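Local coordinates for protein neurotoxin (Clostridium botulinum, PDB 1ZB7) that acts inside nerve cells as a zinc endopeptidase that cleaves the vesicle proteins synaptobrevin-1, -2 and -3, at residues A292-N295 / F296-A300; D342-D345 / K346-A350; Q393-F397 / N398-K402; E422-L425 / E426-V429. One frame throughout, in Å; residues are numbered along the deposited sequence.

In the fold
Contacts 1 and 2 are each a single, partly buried helical stretch, on helices 282-303 and 341-354, which pack directly on each other. Each joins apolar packing at the shared interface to a polar pair four residues apart, and in contact 2 the aspartate of that pair also bonds across to helix 282-303. Contact 3, about 43 Å from contact 1 between centres, is a largely buried loop in which a turn, a carboxylate and waters replace regular helix bonding. Contact 4 lies at the surface, about 28 Å from contact 3 between centres. There a turn held by a serine-histidine bond, with an isoleucine methyl packed against it, leads into strand 428-436.

Contact 1 (A292-N295 / F296-A300); sequences ALQN and FQDIA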
loop_
_atom_site.group_PDB
_atom_site.type_symbol
_atom_site.label_atom_id
_atom_site.label_comp_id
_atom_site.label_asym_id
_atom_site.label_seq_id
_atom_site.Cartn_x
_atom_site.Cartn_y
_atom_site.Cartn_z
ATOM N N ALA A 292 13.551 16.445 -12.359
ATOM C CA ALA A 292 14.905 15.979 -12.505
ATOM C C ALA A 292 15.596 16.725 -13.704
ATOM O O ALA A 292 16.754 17.147 -13.621
ATOM C CB ALA A 292 14.885 14.477 -12.711
ATOM N N LEU A 293 14.852 16.932 -14.788
ATOM C CA LEU A 293 15.378 17.567 -15.960
ATOM C C LEU A 293 15.767 19.012 -15.634
ATOM O O LEU A 293 16.890 19.397 -15.859
ATOM C CB LEU A 293 14.386 17.481 -17.111
ATOM C CG LEU A 293 14.733 18.232 -18.388
ATOM C CD1 LEU A 293 15.964 17.715 -19.009
ATOM C CD2 LEU A 293 13.531 18.157 -19.328
ATOM N N GLN A 294 14.859 19.746 -15.015
ATOM C CA GLN A 294 15.094 21.086 -14.545
ATOM C C GLN A 294 16.300 21.146 -13.571
ATOM O O GLN A 294 17.118 22.042 -13.658
ATOM C CB GLN A 294 13.795 21.663 -13.909
ATOM C CG GLN A 294 13.813 23.160 -13.537
ATOM C CD GLN A 294 14.294 24.082 -14.693
ATOM O OE1 GLN A 294 13.503 24.388 -15.592
ATOM N NE2 GLN A 294 15.564 24.545 -14.659
ATOM N N ASN A 295 16.400 20.185 -12.668
ATOM C CA ASN A 295 17.575 20.082 -11.804
ATOM C C ASN A 295 18.900 19.989 -12.654
ATOM O O ASN A 295 19.878 20.648 -12.366
ATOM C CB ASN A 295 17.472 18.853 -10.842
ATOM C CG ASN A 295 16.532 19.044 -9.715
ATOM O OD1 ASN A 295 16.026 20.096 -9.526
ATOM N ND2 ASN A 295 16.284 17.979 -8.932
ATOM N N PHE A 296 18.931 19.124 -13.656
ATOM C CA PHE A 296 20.126 19.014 -14.505
ATOM C C PHE A 296 20.399 20.331 -15.231
ATOM O O PHE A 296 21.569 20.771 -15.287
ATOM C CB PHE A 296 19.991 17.853 -15.494
ATOM C CG PHE A 296 20.326 16.474 -14.933
ATOM C CD1 PHE A 296 20.016 16.100 -13.625
ATOM C CD2 PHE A 296 20.879 15.537 -15.749
ATOM C CE1 PHE A 296 20.279 14.805 -13.140
ATOM C CE2 PHE A 296 21.156 14.220 -15.248
ATOM C CZ PHE A 296 20.833 13.890 -13.955
ATOM N N GLN A 297 19.342 20.950 -15.824
ATOM C CA GLN A 297 19.493 22.237 -16.473
ATOM C C GLN A 297 20.043 23.310 -15.500
ATOM O O GLN A 297 20.920 24.073 -15.849
ATOM C CB GLN A 297 18.200 22.717 -17.153
ATOM C CG GLN A 297 17.709 21.696 -18.239
ATOM C CD GLN A 297 16.251 21.940 -18.743
ATOM O OE1 GLN A 297 15.370 22.421 -17.982
ATOM N NE2 GLN A 297 16.007 21.613 -20.027
ATOM N N ASP A 298 19.558 23.331 -14.267
ATOM C CA ASP A 298 20.102 24.240 -13.273
ATOM C C ASP A 298 21.602 24.065 -13.062
ATOM O O ASP A 298 22.342 25.068 -12.891
ATOM C CB ASP A 298 19.346 24.154 -11.943
ATOM C CG ASP A 298 17.844 24.607 -12.053
ATOM O OD1 ASP A 298 17.390 25.332 -12.954
ATOM O OD2 ASP A 298 17.082 24.190 -11.186
ATOM N N ILE A 299 22.053 22.816 -13.059
ATOM C CA ILE A 299 23.476 22.502 -12.894
ATOM C C ILE A 299 24.255 22.953 -14.124
ATOM O O ILE A 299 25.293 23.598 -13.985
ATOM C CB ILE A 299 23.743 21.025 -12.551
ATOM C CG1 ILE A 299 23.103 20.710 -11.177
ATOM C CG2 ILE A 299 25.248 20.685 -12.619
ATOM C CD1 ILE A 299 23.483 21.661 -10.037
ATOM N N ALA A 300 23.723 22.637 -15.303
ATOM C CA ALA A 300 24.341 23.125 -16.546
ATOM C C ALA A 300 24.405 24.674 -16.564
ATOM O O ALA A 300 25.477 25.201 -16.845
ATOM C CB ALA A 300 23.646 22.539 -17.843
#
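Helix 282-303 runs through this contact, and its i to i+4 ladder joins Ala-292 to Phe-296, Leu-293 to Gln-297, Gln-294 to Asp-298 and Asn-295 to Ile-299. The tightest rung is Asp-298 N to Gln-294 O at 2.8 Å. The same two residues meet again through their side chains. Gln-294 starts with CG anti to its backbone N (chi1 -171°) and then bends at chi2, which swings the amide along the helix until NE2 lies 2.6 Å from Asp-298 OD1. That bond is weak because the N-H points poorly at the oxygen, although amide and carboxylate planes are only 29° apart. On the neighbouring flank the methylene CG of Gln-297 rests 3.4 Å from Leu-293 O. Phe-296 leaves on another side, its CD1 3.4 Å from Ala-292 O, and its ring is met edge-to-face by Tyr-327 and Phe-344. Asn-295 ND2 is hydrogen-bonded to Ser-184 O, beyond the helix. The chemistry thus divides round the axis: the flank of Ala-292 and Phe-296 packs largely on helix 341-354, while the amide-carboxylate pair adds a modest polar tie on the more exposed flank.

Contact 2 (D342-D345 / K346-A350); sequences DKFD and KLYKA
Asp-345 and Lys-349 face each other one turn apart as a salt bridge, with Lys-349 NZ 2.9 Å from Asp-345 OD2. The ammonium reaches that oxygen on its syn side, 17° out of the carboxylate plane. Lys-349 gets there by stretching out fully beyond CG, its chain passing over the backbone carbonyl of Asp-345; CG lies 3.2 Å from that oxygen. Asp-345 O is itself taken by Lys-349 N at 3.1 Å, so this one lysine serves both a main-chain and a side-chain oxygen of the aspartate. The other carboxylate oxygen, OD1, is hydrogen-bonded to the OH of Tyr-289 on helix 282-303, a bond that joins the two helices beside the salt bridge. Two partners on different oxygens would be expected to hold the carboxylate's rotation and to stabilise its charged form. Further toward the start of the helix, Lys-343 sends its NZ to a salt bridge with Asp-328.

All this belongs to helix 341-354, which packs against helix 282-303. Matching first torsions, with CG anti to the backbone N in Phe-344 (171°) and Tyr-348 (-178°), send both rings off the helix in the same direction, side by side. Their planes are near parallel but slid so far that the rings barely overlap, the centroids being 5.7 Å apart. What sits over the Phe-344 face is Tyr-348 CB, in a CH-pi contact 4.2 Å from the ring centroid. Phe-344 O accepts Tyr-348 N at 2.7 Å, while Lys-343 O and Asp-342 O accept Leu-347 N and Lys-346 N.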
loop_
_atom_site.group_PDB
_atom_site.type_symbol
_atom_site.label_atom_id
_atom_site.label_comp_id
_atom_site.label_asym_id
_atom_site.label_seq_id
_atom_site.Cartn_x
_atom_site.Cartn_y
_atom_site.Cartn_z
ATOM N N ASP A 342 17.769 13.360 -25.394
ATOM C CA ASP A 342 18.011 11.915 -25.489
ATOM C C ASP A 342 19.006 11.404 -24.450
ATOM O O ASP A 342 18.828 10.329 -23.866
ATOM C CB ASP A 342 18.502 11.543 -26.893
ATOM C CG ASP A 342 17.393 11.715 -27.949
ATOM O OD1 ASP A 342 16.278 11.267 -27.641
ATOM O OD2 ASP A 342 17.632 12.292 -29.067
ATOM N N LYS A 343 20.027 12.198 -24.183
ATOM C CA LYS A 343 21.003 11.791 -23.211
ATOM C C LYS A 343 20.422 11.797 -21.799
ATOM O O LYS A 343 20.784 10.957 -21.000
ATOM C CB LYS A 343 22.257 12.661 -23.307
ATOM C CG LYS A 343 23.108 12.346 -24.509
ATOM C CD LYS A 343 24.181 13.393 -24.665
ATOM C CE LYS A 343 25.233 12.943 -25.615
ATOM N NZ LYS A 343 26.324 12.288 -24.786
ATOM N N PHE A 344 19.560 12.769 -21.499
ATOM C CA PHE A 344 18.939 12.861 -20.195
ATOM C C PHE A 344 18.013 11.664 -20.013
ATOM O O PHE A 344 18.000 11.008 -18.966
ATOM C CB PHE A 344 18.175 14.189 -20.020
ATOM C CG PHE A 344 17.357 14.224 -18.785
ATOM C CD1 PHE A 344 17.955 14.501 -17.542
ATOM C CD2 PHE A 344 16.022 13.861 -18.818
ATOM C CE1 PHE A 344 17.217 14.440 -16.351
ATOM C CE2 PHE A 344 15.269 13.811 -17.636
ATOM C CZ PHE A 344 15.885 14.105 -16.399
ATOM N N ASP A 345 17.202 11.426 -21.043
ATOM C CA ASP A 345 16.192 10.345 -21.035
ATOM C C ASP A 345 16.821 8.988 -20.756
ATOM O O ASP A 345 16.353 8.221 -19.917
ATOM C CB ASP A 345 15.459 10.346 -22.386
ATOM C CG ASP A 345 14.194 9.557 -22.358
ATOM O OD1 ASP A 345 13.147 10.099 -21.902
ATOM O OD2 ASP A 345 14.251 8.374 -22.792
ATOM N N LYS A 346 17.909 8.695 -21.451
ATOM C CA LYS A 346 18.605 7.428 -21.251
ATOM C C LYS A 346 19.242 7.298 -19.831
ATOM O O LYS A 346 19.231 6.201 -19.247
ATOM C CB LYS A 346 19.642 7.195 -22.389
ATOM C CG LYS A 346 20.714 6.085 -22.019
ATOM C CD LYS A 346 21.570 5.481 -23.214
ATOM C CE LYS A 346 21.175 3.969 -23.548
ATOM N NZ LYS A 346 20.110 3.898 -24.678
ATOM N N LEU A 347 19.842 8.384 -19.320
ATOM C CA LEU A 347 20.450 8.418 -17.996
ATOM C C LEU A 347 19.361 8.379 -16.882
ATOM O O LEU A 347 19.457 7.644 -15.943
ATOM C CB LEU A 347 21.297 9.652 -17.823
ATOM C CG LEU A 347 22.038 9.857 -16.471
ATOM C CD1 LEU A 347 23.012 8.594 -16.102
ATOM C CD2 LEU A 347 22.824 11.138 -16.466
ATOM N N TYR A 348 18.297 9.139 -17.038
ATOM C CA TYR A 348 17.227 9.130 -16.096
ATOM C C TYR A 348 16.656 7.716 -15.907
ATOM O O TYR A 348 16.438 7.272 -14.763
ATOM C CB TYR A 348 16.105 10.117 -16.494
ATOM C CG TYR A 348 14.981 10.169 -15.497
ATOM C CD1 TYR A 348 15.067 10.971 -14.343
ATOM C CD2 TYR A 348 13.836 9.404 -15.689
ATOM C CE1 TYR A 348 14.018 11.042 -13.468
ATOM C CE2 TYR A 348 12.758 9.453 -14.810
ATOM C CZ TYR A 348 12.852 10.233 -13.695
ATOM O OH TYR A 348 11.778 10.221 -12.822
ATOM N N LYS A 349 16.407 7.047 -17.029
ATOM C CA LYS A 349 15.788 5.751 -17.011
ATOM C C LYS A 349 16.688 4.743 -16.401
ATOM O O LYS A 349 16.206 3.860 -15.720
ATOM C CB LYS A 349 15.405 5.318 -18.415
ATOM C CG LYS A 349 14.182 6.072 -18.907
ATOM C CD LYS A 349 14.020 5.909 -20.392
ATOM C CE LYS A 349 12.611 6.205 -20.798
ATOM N NZ LYS A 349 12.534 6.058 -22.261
ATOM N N ALA A 350 17.984 4.862 -16.649
ATOM C CA ALA A 350 18.923 3.952 -16.023
ATOM C C ALA A 350 18.872 4.065 -14.489
ATOM O O ALA A 350 18.775 3.051 -13.801
ATOM C CB ALA A 350 20.347 4.211 -16.530
#

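Contact 3 (Q393-F397 / N398-K402); sequences QNEGF and NIASK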
loop_
_atom_site.group_PDB
_atom_site.type_symbol
_atom_site.label_atom_id
_atom_site.label_comp_id
_atom_site.label_asym_id
_atom_site.label_seq_id
_atom_site.Cartn_x
_atom_site.Cartn_y
_atom_site.Cartn_z
ATOM N N GLN A 393 30.251 -15.110 -1.997
ATOM C CA GLN A 393 30.243 -14.008 -2.908
ATOM C C GLN A 393 29.386 -14.235 -4.136
ATOM O O GLN A 393 28.561 -13.369 -4.520
ATOM C CB GLN A 393 31.675 -13.717 -3.351
ATOM C CG GLN A 393 32.401 -12.880 -2.345
ATOM C CD GLN A 393 33.823 -12.459 -2.805
ATOM O OE1 GLN A 393 34.110 -12.252 -4.062
ATOM N NE2 GLN A 393 34.701 -12.276 -1.770
ATOM N N ASN A 394 29.593 -15.395 -4.760
ATOM C CA ASN A 394 28.982 -15.644 -6.040
ATOM C C ASN A 394 27.544 -16.096 -5.987
ATOM O O ASN A 394 26.797 -15.784 -6.916
ATOM C CB ASN A 394 29.841 -16.641 -6.846
ATOM C CG ASN A 394 31.107 -15.974 -7.386
ATOM O OD1 ASN A 394 31.263 -14.721 -7.342
ATOM N ND2 ASN A 394 32.024 -16.788 -7.835
ATOM N N GLU A 395 27.164 -16.841 -4.942
ATOM C CA GLU A 395 25.792 -17.402 -4.819
ATOM C C GLU A 395 24.985 -16.914 -3.606
ATOM O O GLU A 395 23.832 -17.281 -3.469
ATOM C CB GLU A 395 25.866 -18.930 -4.773
ATOM C CG GLU A 395 26.417 -19.555 -6.071
ATOM C CD GLU A 395 26.276 -21.033 -6.084
ATOM O OE1 GLU A 395 27.157 -21.617 -5.378
ATOM O OE2 GLU A 395 25.287 -21.612 -6.712
ATOM N N GLY A 396 25.586 -16.116 -2.718
ATOM C CA GLY A 396 25.003 -15.834 -1.381
ATOM C C GLY A 396 24.660 -17.073 -0.608
ATOM O O GLY A 396 25.479 -17.957 -0.490
ATOM N N PHE A 397 23.400 -17.202 -0.157
ATOM C CA PHE A 397 22.934 -18.363 0.627
ATOM C C PHE A 397 22.517 -19.506 -0.279
ATOM O O PHE A 397 22.425 -20.653 0.168
ATOM C CB PHE A 397 21.683 -18.021 1.501
ATOM C CG PHE A 397 21.934 -17.029 2.629
ATOM C CD1 PHE A 397 22.662 -17.389 3.743
ATOM C CD2 PHE A 397 21.397 -15.731 2.569
ATOM C CE1 PHE A 397 22.870 -16.464 4.784
ATOM C CE2 PHE A 397 21.603 -14.819 3.613
ATOM C CZ PHE A 397 22.337 -15.210 4.716
ATOM N N ASN A 398 22.270 -19.191 -1.536
ATOM C CA ASN A 398 21.579 -20.097 -2.453
ATOM C C ASN A 398 22.608 -20.980 -3.241
ATOM O O ASN A 398 22.694 -20.937 -4.459
ATOM C CB ASN A 398 20.657 -19.322 -3.421
ATOM C CG ASN A 398 19.506 -18.568 -2.698
ATOM O OD1 ASN A 398 19.024 -19.048 -1.733
ATOM N ND2 ASN A 398 19.052 -17.419 -3.237
ATOM N N ILE A 399 23.380 -21.735 -2.489
ATOM C CA ILE A 399 24.577 -22.473 -2.999
ATOM C C ILE A 399 24.167 -23.794 -3.691
ATOM O O ILE A 399 23.544 -24.682 -3.081
ATOM C CB ILE A 399 25.506 -22.761 -1.841
ATOM C CG1 ILE A 399 25.952 -21.395 -1.208
ATOM C CG2 ILE A 399 26.728 -23.558 -2.292
ATOM C CD1 ILE A 399 26.453 -21.558 0.213
ATOM N N ALA A 400 24.391 -23.844 -5.003
ATOM C CA ALA A 400 23.931 -25.034 -5.805
ATOM C C ALA A 400 24.505 -26.358 -5.283
ATOM O O ALA A 400 23.778 -27.399 -5.246
ATOM C CB ALA A 400 24.235 -24.843 -7.283
ATOM N N SER A 401 25.745 -26.332 -4.785
ATOM C CA SER A 401 26.378 -27.614 -4.336
ATOM C C SER A 401 25.696 -28.154 -3.077
ATOM O O SER A 401 25.842 -29.373 -2.728
ATOM C CB SER A 401 27.904 -27.507 -4.105
ATOM O OG SER A 401 28.222 -26.520 -3.131
ATOM N N LYS A 402 24.938 -27.299 -2.374
ATOM C CA LYS A 402 24.196 -27.841 -1.212
ATOM C C LYS A 402 22.727 -28.028 -1.503
ATOM O O LYS A 402 21.941 -28.267 -0.590
ATOM C CB LYS A 402 24.402 -26.984 0.024
ATOM C CG LYS A 402 25.837 -26.549 0.286
ATOM C CD LYS A 402 25.855 -25.619 1.502
ATOM C CE LYS A 402 25.265 -26.278 2.767
ATOM N NZ LYS A 402 25.738 -25.663 4.075
HETATM O O HOH W 1 21.580 -15.868 -4.233
HETATM O O HOH W 2 27.563 -24.281 -5.799
#
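Glu-395 reaches past Ile-399 to Ala-400 from the start of a type II' beta turn, in the long loop between strands 377-381 and 421-422. Its side chain extends beyond CG alongside Ile-399, and OE2 takes Ala-400 N at 3.0 Å on the syn side, though 34° out of the carboxylate plane. Ile-399 divides its branches: CG1 lies 3.5 Å from Gly-396 O, while CG2 sits near Glu-395 OE1. Phe-397 turns away from the bend, its ring meeting Tyr-391 and Phe-221 edge-to-face. The amide of Asn-398 is turned into the surrounding protein, where ND2 gives hydrogen bonds to Gly-365 O and Gln-411 OE1.

The backbone sets these directions. The beta turn runs from Glu-395 to Asn-398, with Gly-396 and Phe-397 at its corners, and Asn-398 N closes it on Glu-395 O at 3.1 Å, approaching from well above the carbonyl plane. Gly-396 has phi 53°, a positive value that suits a residue without a side chain. Asn-398 is also the centre of an inverse gamma turn, where Ile-399 N makes a weak bond to Phe-397 O. Beside the carboxylate one water donates to Glu-395 OE1 at 2.7 Å and accepts from Ser-401 N at 2.9 Å.

Contact 4 (E422-L425 / E426-V429); sequences EISL and EHLV
Ser-424 and His-427 are joined twice by hydrogen bonds, once through the backbone and once through their side chains. In the first, His-427 N meets Ser-424 O at 3.1 Å, from above the carbonyl plane, and so closes a beta turn with Leu-425 and Glu-426 at its corners. In the second, Ser-424 OG and His-427 ND1 lie 3.0 Å apart. The hydroxyl stands at the edge of the imidazole, near its plane; with chi1 at 61°, OG sits between the backbone N and the carbonyl carbon, which brings it to the ND1 edge of the ring.

A water adds a third polar link, donating to Leu-425 O at 2.9 Å and to Leu-428 O at 2.8 Å, and so bridges the turn to the residue that follows it.

Apolar contact centres on one methyl group. Ile-423 CG2 touches His-427 CB at 3.5 Å and Leu-428 CD1 at 4.0 Å, its side chain crossing each partner at about a right angle. Ile-423 and Leu-428 also both pack on Tyr-73.

This is a compact surface turn of the kind that links strands: the chain leaves strand 421-422, edge of the four-stranded antiparallel sheet, and enters strand 428-436, which pairs antiparallel with strand 69-73.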
loop_
_atom_site.group_PDB
_atom_site.type_symbol
_atom_site.label_atom_id
_atom_site.label_comp_id
_atom_site.label_asym_id
_atom_site.label_seq_id
_atom_site.Cartn_x
_atom_site.Cartn_y
_atom_site.Cartn_z
ATOM N N GLU A 422 17.016 -17.009 15.628
ATOM C CA GLU A 422 15.878 -16.166 15.973
ATOM C C GLU A 422 16.377 -15.175 17.032
ATOM O O GLU A 422 17.346 -15.451 17.705
ATOM C CB GLU A 422 14.689 -16.917 16.552
ATOM C CG GLU A 422 13.931 -17.840 15.591
ATOM C CD GLU A 422 13.135 -17.167 14.465
ATOM O OE1 GLU A 422 12.701 -15.987 14.504
ATOM O OE2 GLU A 422 12.858 -17.898 13.515
ATOM N N ILE A 423 15.747 -13.995 17.103
ATOM C CA ILE A 423 16.132 -12.919 18.085
ATOM C C ILE A 423 15.211 -13.012 19.324
ATOM O O ILE A 423 14.019 -13.101 19.184
ATOM C CB ILE A 423 16.090 -11.550 17.405
ATOM C CG1 ILE A 423 17.184 -11.457 16.342
ATOM C CG2 ILE A 423 16.259 -10.386 18.408
ATOM C CD1 ILE A 423 16.922 -10.298 15.317
ATOM N N SER A 424 15.754 -13.101 20.535
ATOM C CA SER A 424 14.928 -13.103 21.767
ATOM C C SER A 424 14.205 -11.801 22.050
ATOM O O SER A 424 14.569 -10.711 21.558
ATOM C CB SER A 424 15.775 -13.457 23.007
ATOM O OG SER A 424 16.810 -12.534 23.238
ATOM N N LEU A 425 13.225 -11.929 22.930
ATOM C CA LEU A 425 12.466 -10.825 23.477
ATOM C C LEU A 425 13.237 -9.871 24.351
ATOM O O LEU A 425 12.811 -8.729 24.580
ATOM C CB LEU A 425 11.279 -11.385 24.290
ATOM C CG LEU A 425 10.069 -11.784 23.436
ATOM C CD1 LEU A 425 8.928 -12.179 24.399
ATOM C CD2 LEU A 425 9.628 -10.665 22.437
ATOM N N GLU A 426 14.378 -10.306 24.849
ATOM C CA GLU A 426 15.360 -9.353 25.428
ATOM C C GLU A 426 15.931 -8.273 24.551
ATOM O O GLU A 426 16.334 -7.224 25.069
ATOM C CB GLU A 426 16.464 -10.096 26.142
ATOM C CG GLU A 426 15.923 -10.659 27.381
ATOM C CD GLU A 426 16.887 -11.655 28.104
ATOM O OE1 GLU A 426 18.092 -11.650 27.761
ATOM O OE2 GLU A 426 16.449 -12.363 29.028
ATOM N N HIS A 427 15.937 -8.552 23.251
ATOM C CA HIS A 427 16.366 -7.626 22.184
ATOM C C HIS A 427 15.213 -6.920 21.420
ATOM O O HIS A 427 15.435 -5.966 20.769
ATOM C CB HIS A 427 17.174 -8.395 21.111
ATOM C CG HIS A 427 18.437 -9.045 21.595
ATOM N ND1 HIS A 427 18.458 -10.295 22.184
ATOM C CD2 HIS A 427 19.730 -8.635 21.541
ATOM C CE1 HIS A 427 19.705 -10.614 22.494
ATOM N NE2 HIS A 427 20.497 -9.637 22.097
ATOM N N LEU A 428 13.985 -7.444 21.461
ATOM C CA LEU A 428 13.016 -7.134 20.417
ATOM C C LEU A 428 11.909 -6.298 21.030
ATOM O O LEU A 428 11.363 -6.724 21.962
ATOM C CB LEU A 428 12.504 -8.416 19.759
ATOM C CG LEU A 428 12.241 -8.300 18.222
ATOM C CD1 LEU A 428 13.352 -7.818 17.421
ATOM C CD2 LEU A 428 11.848 -9.654 17.692
ATOM N N VAL A 429 11.768 -5.016 20.623
ATOM C CA VAL A 429 10.685 -4.154 21.133
ATOM C C VAL A 429 9.545 -4.176 20.103
ATOM O O VAL A 429 9.765 -3.959 18.905
ATOM C CB VAL A 429 11.134 -2.688 21.372
ATOM C CG1 VAL A 429 9.987 -1.894 22.108
ATOM C CG2 VAL A 429 12.408 -2.650 22.197
HETATM O O HOH W 3 10.402 -7.099 24.541
#